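PDB 2X4K: 4-oxalocrotonate tautomerase from Staphylococcus aureus, which belongs to the tautomerase family of small enzymes and assembles as a hexamer of subunits built round a beta-alpha-beta unit. Local coordinates for residues E25-V30 / I41-E46; V6-L11 / K20-E25. All coordinates share one frame; numbering follows the deposited sequence. Where two conformers were deposited one is given.

Contact 1. Residues E25-V30 / I41-E46; sequences EVTDAV and IHVVIE. With ZN (zinc ion), chain E.
Thr27 sits at the close-packed part of the contact. Val43 CG2 lies 3.5 Å from Thr27 OG1, a methyl against a hydroxyl oxygen that has its polar partners in water 1 and Val23 O. Beside it Ile41 CG2 meets Thr27 CG2 at 3.9 Å; the first torsion of Thr27 (-62°) sets this methyl anti to the backbone N and keeps OG1 beside that N. Ile41 CD1 is 3.8 Å from Thr27 O and 3.9 Å from Val30 CG1, where the side chains of Ile41 and Val30 run past each other in opposite directions. Helix 16-34 packs in this way on the start of strand 42-48, the second strand of the beta-alpha-beta unit of the tautomerase fold, and on Ile41 just before it. The slacker end is at Val26, whose CG1 stays 4.2 Å from Val43 CG2. Water 1 bridges the segments, donating to Thr27 OG1 at 2.8 Å and to Ile41 O at 2.8 Å. His42 points away from the helix, and its NE2 binds zinc at 2.0 Å. Asp62 of the third subunit, His42 of the fourth and water 2, which lies in the plane of the ring at its edge, complete the site, while Pro4 O holds His42 ND1.

Contact 2. Residues V6-L11 / K20-E25; sequences VNVKLL and KNLVSE
Val8, Leu10 and Leu22, the residues that touch here, bring no ring, amide or other flat side-chain group to the contact, so there are no faces or edges to assign and the geometry is one of methyl against methyl. A single atom, Leu22 CD2, makes both approaches from the helix: it is 4.2 Å from Val8 CG1 and 4.3 Å from Leu10 CD1. On the strand, Val8 CG1 and Leu10 CD1 are themselves 4.7 Å apart, so the three methyls form a nearly even triangle with the leucine of the helix at one corner. The reach of Leu22 follows from its torsions: CG stands anti to the backbone N (chi1 177°), and with chi2 at 61° CD2 becomes the branch extended away from CA. Leu10 is likewise drawn out to CD1, which lies anti to its own CA, so the ends of the two leucines, pointing toward one another, meet with an offset, whereas Val8 and Leu22 cross at a slant. All three residues are buried, yet the backbones stay well apart, with Val8 CA 9.2 Å from Leu22 CA, and no hydrogen bond joins the segments. Only 93 Å² is buried between them, in keeping with three residues touching through their terminal methyls. Ile45 of strand 42-48 packs on both leucines, and Thr33 of the third subunit touches Leu22. Strand 5-11 lies parallel to strand 42-48, with helix 16-34 connecting the two, and its residues Val6 to Lys9 pair antiparallel with a strand of the third subunit.

Both contacts belong to the core, and together they seat helix 16-34 on one beta-alpha-beta unit: contact 2 on strand 5-11, contact 1 on the start of strand 42-48 and the residue before it. The helix segments share Glu25, and the parallel strands are joined by backbone pairs, probably hydrogen bonds, from Val6 N to His42 O (2.8 Å) and from Glu46 N to Val8 O (2.8 Å). Contact 1 is the more extensive, burying 238 Å² with Thr27 CA 6.4 Å from Ile41 CA. It includes a hydroxyl and a bridging water, while His42 binds zinc on the strand side turned from the helix. Contact 2 is purely aliphatic. Both also reach the third subunit.

Contact 1. Residues E25-V30 / I41-E46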
ATOM      1  N   GLU A  25     -11.588   0.441 -17.511  1.00  8.62           N
ATOM      2  CA  GLU A  25     -12.831   0.931 -16.903  1.00  8.69           C
ATOM      3  C   GLU A  25     -12.574   1.642 -15.576  1.00  7.98           C
ATOM      4  O   GLU A  25     -13.245   2.630 -15.273  1.00  8.00           O
ATOM      5  CB  GLU A  25     -13.833  -0.201 -16.721  1.00  9.66           C
ATOM      6  CG  GLU A  25     -14.271  -0.838 -18.042  1.00 12.34           C
ATOM      7  CD  GLU A  25     -15.610  -0.361 -18.580  1.00 16.15           C
ATOM      8  OE1 GLU A  25     -16.226   0.563 -18.007  1.00 16.51           O
ATOM      9  OE2 GLU A  25     -16.060  -0.940 -19.593  1.00 20.19           O
ATOM     10  N   VAL A  26     -11.629   1.161 -14.766  1.00  7.90           N
ATOM     11  CA  VAL A  26     -11.269   1.862 -13.535  0.50  7.38           C
ATOM     12  C   VAL A  26     -10.687   3.236 -13.882  1.00  7.37           C
ATOM     13  O   VAL A  26     -10.956   4.232 -13.206  1.00  7.33           O
ATOM     14  CB  VAL A  26     -10.286   1.037 -12.679  0.50  7.45           C
ATOM     15  CG1 VAL A  26      -9.601   1.913 -11.636  0.50  6.39           C
ATOM     16  CG2 VAL A  26     -11.012  -0.136 -12.015  0.50  7.27           C
ATOM     17  N   THR A  27      -9.881   3.287 -14.937  1.00  7.28           N
ATOM     18  CA  THR A  27      -9.323   4.564 -15.387  1.00  7.35           C
ATOM     19  C   THR A  27     -10.438   5.515 -15.814  1.00  7.14           C
ATOM     20  O   THR A  27     -10.438   6.676 -15.417  1.00  7.70           O
ATOM     21  CB  THR A  27      -8.295   4.339 -16.506  1.00  7.56           C
ATOM     22  OG1 THR A  27      -7.220   3.556 -15.988  1.00  8.11           O
ATOM     23  CG2 THR A  27      -7.721   5.643 -17.014  1.00  8.40           C
ATOM     24  N   ASP A  28     -11.406   5.013 -16.580  1.00  7.79           N
ATOM     25  CA  ASP A  28     -12.568   5.809 -16.973  1.00  8.21           C
ATOM     26  C   ASP A  28     -13.267   6.380 -15.746  1.00  7.55           C
ATOM     27  O   ASP A  28     -13.657   7.547 -15.732  1.00  8.25           O
ATOM     28  CB  ASP A  28     -13.627   4.961 -17.706  1.00  8.66           C
ATOM     29  CG  ASP A  28     -13.207   4.474 -19.086  1.00  9.69           C
ATOM     30  OD1 ASP A  28     -12.196   4.936 -19.650  1.00 10.41           O
ATOM     31  OD2 ASP A  28     -13.947   3.608 -19.621  1.00 11.65           O
ATOM     32  N   ALA A  29     -13.478   5.534 -14.744  1.00  7.60           N
ATOM     33  CA  ALA A  29     -14.181   5.925 -13.527  1.00  7.62           C
ATOM     34  C   ALA A  29     -13.466   7.043 -12.785  1.00  7.27           C
ATOM     35  O   ALA A  29     -14.093   8.003 -12.338  1.00  7.72           O
ATOM     36  CB  ALA A  29     -14.353   4.721 -12.606  1.00  8.34           C
ATOM     37  N   VAL A  30     -12.154   6.905 -12.625  1.00  7.02           N
ATOM     38  CA  VAL A  30     -11.363   7.925 -11.941  1.00  7.39           C
ATOM     39  C   VAL A  30     -11.412   9.231 -12.736  1.00  7.40           C
ATOM     40  O   VAL A  30     -11.647  10.308 -12.183  1.00  8.31           O
ATOM     41  CB  VAL A  30      -9.911   7.455 -11.747  1.00  7.62           C
ATOM     42  CG1 VAL A  30      -9.038   8.595 -11.224  1.00  8.93           C
ATOM     43  CG2 VAL A  30      -9.873   6.260 -10.794  1.00  8.62           C
ATOM     44  N   ILE A  41      -3.296   8.938 -14.821  1.00  8.94           N
ATOM     45  CA  ILE A  41      -3.997   7.922 -14.031  1.00  8.54           C
ATOM     46  C   ILE A  41      -3.300   6.581 -14.223  1.00  8.24           C
ATOM     47  O   ILE A  41      -3.183   6.089 -15.344  1.00  8.87           O
ATOM     48  CB  ILE A  41      -5.479   7.794 -14.431  1.00  8.32           C
ATOM     49  CG1 ILE A  41      -6.202   9.129 -14.225  1.00  8.80           C
ATOM     50  CG2 ILE A  41      -6.153   6.688 -13.609  1.00  8.98           C
ATOM     51  CD1 ILE A  41      -7.608   9.172 -14.818  1.00  8.99           C
ATOM     52  N   HIS A  42      -2.865   5.997 -13.110  1.00  8.27           N
ATOM     53  CA  HIS A  42      -2.079   4.773 -13.092  1.00  8.65           C
ATOM     54  C   HIS A  42      -2.839   3.696 -12.346  1.00  8.64           C
ATOM     55  O   HIS A  42      -3.435   3.978 -11.308  1.00  9.17           O
ATOM     56  CB  HIS A  42      -0.758   5.038 -12.382  1.00  9.62           C
ATOM     57  CG  HIS A  42      -0.036   6.227 -12.917  1.00 10.32           C
ATOM     58  ND1 HIS A  42      -0.391   7.517 -12.595  1.00 10.51           N
ATOM     59  CD2 HIS A  42       1.005   6.325 -13.772  1.00 10.59           C
ATOM     60  CE1 HIS A  42       0.414   8.360 -13.215  1.00 10.71           C
ATOM     61  NE2 HIS A  42       1.267   7.664 -13.941  1.00 11.09           N
ATOM     62  N   VAL A  43      -2.800   2.467 -12.851  1.00  8.50           N
ATOM     63  CA  VAL A  43      -3.481   1.353 -12.211  1.00  8.72           C
ATOM     64  C   VAL A  43      -2.529   0.179 -12.063  1.00  8.66           C
ATOM     65  O   VAL A  43      -1.846  -0.199 -13.014  1.00  9.87           O
ATOM     66  CB  VAL A  43      -4.732   0.912 -12.995  1.00  9.45           C
ATOM     67  CG1 VAL A  43      -5.433  -0.260 -12.296  1.00 11.06           C
ATOM     68  CG2 VAL A  43      -5.678   2.079 -13.181  1.00 10.67           C
ATOM     69  N   VAL A  44      -2.494  -0.392 -10.866  1.00  7.84           N
ATOM     70  CA  VAL A  44      -1.760  -1.609 -10.583  1.00  8.56           C
ATOM     71  C   VAL A  44      -2.726  -2.639 -10.023  1.00  8.20           C
ATOM     72  O   VAL A  44      -3.530  -2.317  -9.153  1.00  9.01           O
ATOM     73  CB  VAL A  44      -0.640  -1.358  -9.560  1.00  9.23           C
ATOM     74  CG1 VAL A  44       0.032  -2.668  -9.146  1.00 11.60           C
ATOM     75  CG2 VAL A  44       0.375  -0.357 -10.118  1.00 10.85           C
ATOM     76  N   ILE A  45      -2.628  -3.860 -10.541  1.00  8.77           N
ATOM     77  CA  ILE A  45      -3.434  -4.973 -10.071  0.50  9.26           C
ATOM     78  C   ILE A  45      -2.536  -5.947  -9.317  1.00  9.39           C
ATOM     79  O   ILE A  45      -1.481  -6.347  -9.814  1.00 10.69           O
ATOM     80  CB  ILE A  45      -4.116  -5.707 -11.238  0.50  9.99           C
ATOM     81  CG1 ILE A  45      -4.919  -4.733 -12.103  0.50 10.94           C
ATOM     82  CG2 ILE A  45      -5.044  -6.789 -10.707  0.50 11.43           C
ATOM     83  CD1 ILE A  45      -5.302  -5.313 -13.440  0.50 11.70           C
ATOM     84  N   GLU A  46      -2.954  -6.310  -8.107  1.00  9.07           N
ATOM     85  CA  GLU A  46      -2.273  -7.311  -7.302  1.00  9.87           C
ATOM     86  C   GLU A  46      -3.232  -8.453  -7.074  1.00  9.87           C
ATOM     87  O   GLU A  46      -4.248  -8.281  -6.410  1.00 10.94           O
ATOM     88  CB  GLU A  46      -1.863  -6.740  -5.951  1.00 10.46           C
ATOM     89  CG  GLU A  46      -0.873  -5.610  -6.029  1.00 11.49           C
ATOM     90  CD  GLU A  46      -0.344  -5.247  -4.668  1.00 11.49           C
ATOM     91  OE1 GLU A  46      -1.152  -4.857  -3.798  1.00 13.62           O
ATOM     92  OE2 GLU A  46       0.880  -5.391  -4.451  1.00 12.30           O
TER
HETATM   93 ZN    ZN E1064       2.929   8.388 -14.849  1.00 14.38          ZN
HETATM   94  O   HOH W   1      -4.436   3.684 -16.177  1.00  7.87           O
HETATM   95  O   HOH W   2       3.650   6.750 -16.421  1.00 10.15           O

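Contact 2. Residues V6-L11 / K20-E25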
ATOM      1  N   VAL A   6      -3.935   4.004  -8.557  1.00  9.04           N
ATOM      2  CA  VAL A   6      -4.936   3.062  -8.132  1.00  8.97           C
ATOM      3  C   VAL A   6      -4.286   1.705  -7.956  1.00  8.25           C
ATOM      4  O   VAL A   6      -3.532   1.253  -8.820  1.00 10.46           O
ATOM      5  CB  VAL A   6      -6.044   2.955  -9.184  1.00  9.83           C
ATOM      6  CG1 VAL A   6      -7.156   2.048  -8.692  1.00 11.50           C
ATOM      7  CG2 VAL A   6      -6.593   4.326  -9.521  1.00 11.35           C
ATOM      8  N   ASN A   7      -4.571   1.071  -6.825  1.00  7.25           N
ATOM      9  CA  ASN A   7      -4.131  -0.277  -6.551  1.00  7.65           C
ATOM     10  C   ASN A   7      -5.370  -1.139  -6.362  1.00  7.50           C
ATOM     11  O   ASN A   7      -6.254  -0.789  -5.578  1.00  9.14           O
ATOM     12  CB  ASN A   7      -3.277  -0.291  -5.289  1.00  8.41           C
ATOM     13  CG  ASN A   7      -2.534  -1.583  -5.110  1.00  9.93           C
ATOM     14  OD1 ASN A   7      -2.975  -2.467  -4.376  1.00 14.36           O
ATOM     15  ND2 ASN A   7      -1.396  -1.709  -5.788  1.00 11.81           N
ATOM     16  N   VAL A   8      -5.461  -2.234  -7.107  1.00  7.59           N
ATOM     17  CA  VAL A   8      -6.592  -3.137  -6.991  1.00  8.29           C
ATOM     18  C   VAL A   8      -6.086  -4.496  -6.528  1.00  8.24           C
ATOM     19  O   VAL A   8      -5.352  -5.164  -7.250  1.00  9.35           O
ATOM     20  CB  VAL A   8      -7.331  -3.335  -8.330  1.00  8.98           C
ATOM     21  CG1 VAL A   8      -8.550  -4.235  -8.118  1.00 10.31           C
ATOM     22  CG2 VAL A   8      -7.732  -2.006  -8.942  1.00 10.22           C
ATOM     23  N   LYS A   9      -6.473  -4.901  -5.326  1.00  8.27           N
ATOM     24  CA  LYS A   9      -6.193  -6.237  -4.821  1.00  8.56           C
ATOM     25  C   LYS A   9      -7.419  -7.087  -5.056  1.00  9.09           C
ATOM     26  O   LYS A   9      -8.516  -6.695  -4.676  1.00  9.89           O
ATOM     27  CB  LYS A   9      -5.890  -6.202  -3.322  1.00  9.15           C
ATOM     28  CG  LYS A   9      -4.600  -5.491  -2.941  1.00 10.35           C
ATOM     29  CD  LYS A   9      -4.536  -5.289  -1.422  1.00 12.19           C
ATOM     30  CE  LYS A   9      -3.332  -4.483  -0.976  1.00 14.28           C
ATOM     31  NZ  LYS A   9      -2.084  -5.289  -1.011  1.00 16.05           N
ATOM     32  N   LEU A  10      -7.252  -8.247  -5.681  1.00  8.83           N
ATOM     33  CA  LEU A  10      -8.393  -9.127  -5.883  1.00  9.92           C
ATOM     34  C   LEU A  10      -7.934 -10.564  -6.048  1.00  9.57           C
ATOM     35  O   LEU A  10      -6.758 -10.843  -6.221  1.00  9.65           O
ATOM     36  CB  LEU A  10      -9.264  -8.664  -7.062  1.00 10.42           C
ATOM     37  CG  LEU A  10      -8.857  -9.046  -8.483  1.00 12.21           C
ATOM     38  CD1 LEU A  10      -9.917  -8.566  -9.464  1.00 14.45           C
ATOM     39  CD2 LEU A  10      -7.491  -8.463  -8.825  1.00 12.85           C
ATOM     40  N   LEU A  11      -8.891 -11.473  -5.973  1.00 10.66           N
ATOM     41  CA  LEU A  11      -8.624 -12.897  -6.078  1.00 11.09           C
ATOM     42  C   LEU A  11      -7.921 -13.235  -7.383  1.00 11.14           C
ATOM     43  O   LEU A  11      -8.317 -12.757  -8.445  1.00 11.97           O
ATOM     44  CB  LEU A  11      -9.945 -13.654  -6.013  1.00 12.30           C
ATOM     45  CG  LEU A  11      -9.907 -15.172  -6.158  1.00 13.50           C
ATOM     46  CD1 LEU A  11      -9.098 -15.802  -5.047  1.00 14.03           C
ATOM     47  CD2 LEU A  11     -11.319 -15.716  -6.171  1.00 15.33           C
ATOM     48  N   LYS A  20      -7.489  -6.484 -18.554  1.00 12.94           N
ATOM     49  CA  LYS A  20      -7.420  -5.401 -19.535  1.00 12.78           C
ATOM     50  C   LYS A  20      -8.592  -4.438 -19.338  1.00 11.72           C
ATOM     51  O   LYS A  20      -8.408  -3.222 -19.256  1.00 11.51           O
ATOM     52  CB  LYS A  20      -7.448  -5.976 -20.954  1.00 13.40           C
ATOM     53  CG  LYS A  20      -7.314  -4.935 -22.048  1.00 14.72           C
ATOM     54  CD  LYS A  20      -7.134  -5.599 -23.403  1.00 17.74           C
ATOM     55  CE  LYS A  20      -7.239  -4.589 -24.529  1.00 19.66           C
ATOM     56  NZ  LYS A  20      -8.642  -4.154 -24.740  1.00 22.08           N
ATOM     57  N   ASN A  21      -9.789  -4.999 -19.234  1.00 11.48           N
ATOM     58  CA  ASN A  21     -10.996  -4.210 -19.067  1.00 11.40           C
ATOM     59  C   ASN A  21     -11.035  -3.509 -17.717  1.00 10.61           C
ATOM     60  O   ASN A  21     -11.462  -2.363 -17.640  1.00 10.43           O
ATOM     61  CB  ASN A  21     -12.237  -5.082 -19.249  1.00 12.06           C
ATOM     62  CG  ASN A  21     -12.389  -5.580 -20.664  1.00 13.73           C
ATOM     63  OD1 ASN A  21     -11.884  -4.976 -21.611  1.00 15.96           O
ATOM     64  ND2 ASN A  21     -13.079  -6.695 -20.813  1.00 15.22           N
ATOM     65  N   LEU A  22     -10.595  -4.187 -16.659  1.00 10.45           N
ATOM     66  CA  LEU A  22     -10.526  -3.572 -15.340  1.00 10.50           C
ATOM     67  C   LEU A  22      -9.661  -2.315 -15.376  1.00 10.09           C
ATOM     68  O   LEU A  22     -10.052  -1.261 -14.868  1.00  9.91           O
ATOM     69  CB  LEU A  22      -9.969  -4.586 -14.342  1.00 10.76           C
ATOM     70  CG  LEU A  22      -9.740  -4.130 -12.907  1.00 11.30           C
ATOM     71  CD1 LEU A  22     -11.034  -3.689 -12.249  1.00 13.03           C
ATOM     72  CD2 LEU A  22      -9.073  -5.261 -12.122  1.00 12.56           C
ATOM     73  N   VAL A  23      -8.481  -2.417 -15.979  1.00 10.09           N
ATOM     74  CA  VAL A  23      -7.590  -1.258 -16.056  1.00 10.13           C
ATOM     75  C   VAL A  23      -8.246  -0.108 -16.828  1.00  9.96           C
ATOM     76  O   VAL A  23      -8.189   1.040 -16.397  1.00 10.00           O
ATOM     77  CB  VAL A  23      -6.213  -1.631 -16.667  1.00 11.04           C
ATOM     78  CG1 VAL A  23      -5.392  -0.389 -16.983  1.00 11.68           C
ATOM     79  CG2 VAL A  23      -5.456  -2.535 -15.715  1.00 11.32           C
ATOM     80  N   SER A  24      -8.878  -0.407 -17.958  1.00  9.70           N
ATOM     81  CA  SER A  24      -9.505   0.643 -18.754  1.00  9.93           C
ATOM     82  C   SER A  24     -10.706   1.273 -18.056  1.00  8.80           C
ATOM     83  O   SER A  24     -10.827   2.495 -18.010  1.00  8.56           O
ATOM     84  CB  SER A  24      -9.923   0.097 -20.120  1.00 10.69           C
ATOM     85  OG  SER A  24     -10.367   1.140 -20.971  1.00 12.26           O
ATOM     86  N   GLU A  25     -11.588   0.441 -17.511  1.00  8.62           N
ATOM     87  CA  GLU A  25     -12.831   0.931 -16.903  1.00  8.69           C
ATOM     88  C   GLU A  25     -12.574   1.642 -15.576  1.00  7.98           C
ATOM     89  O   GLU A  25     -13.245   2.630 -15.273  1.00  8.00           O
ATOM     90  CB  GLU A  25     -13.833  -0.201 -16.721  1.00  9.66           C
ATOM     91  CG  GLU A  25     -14.271  -0.838 -18.042  1.00 12.34           C
ATOM     92  CD  GLU A  25     -15.610  -0.361 -18.580  1.00 16.15           C
ATOM     93  OE1 GLU A  25     -16.226   0.563 -18.007  1.00 16.51           O
ATOM     94  OE2 GLU A  25     -16.060  -0.940 -19.593  1.00 20.19           O
TER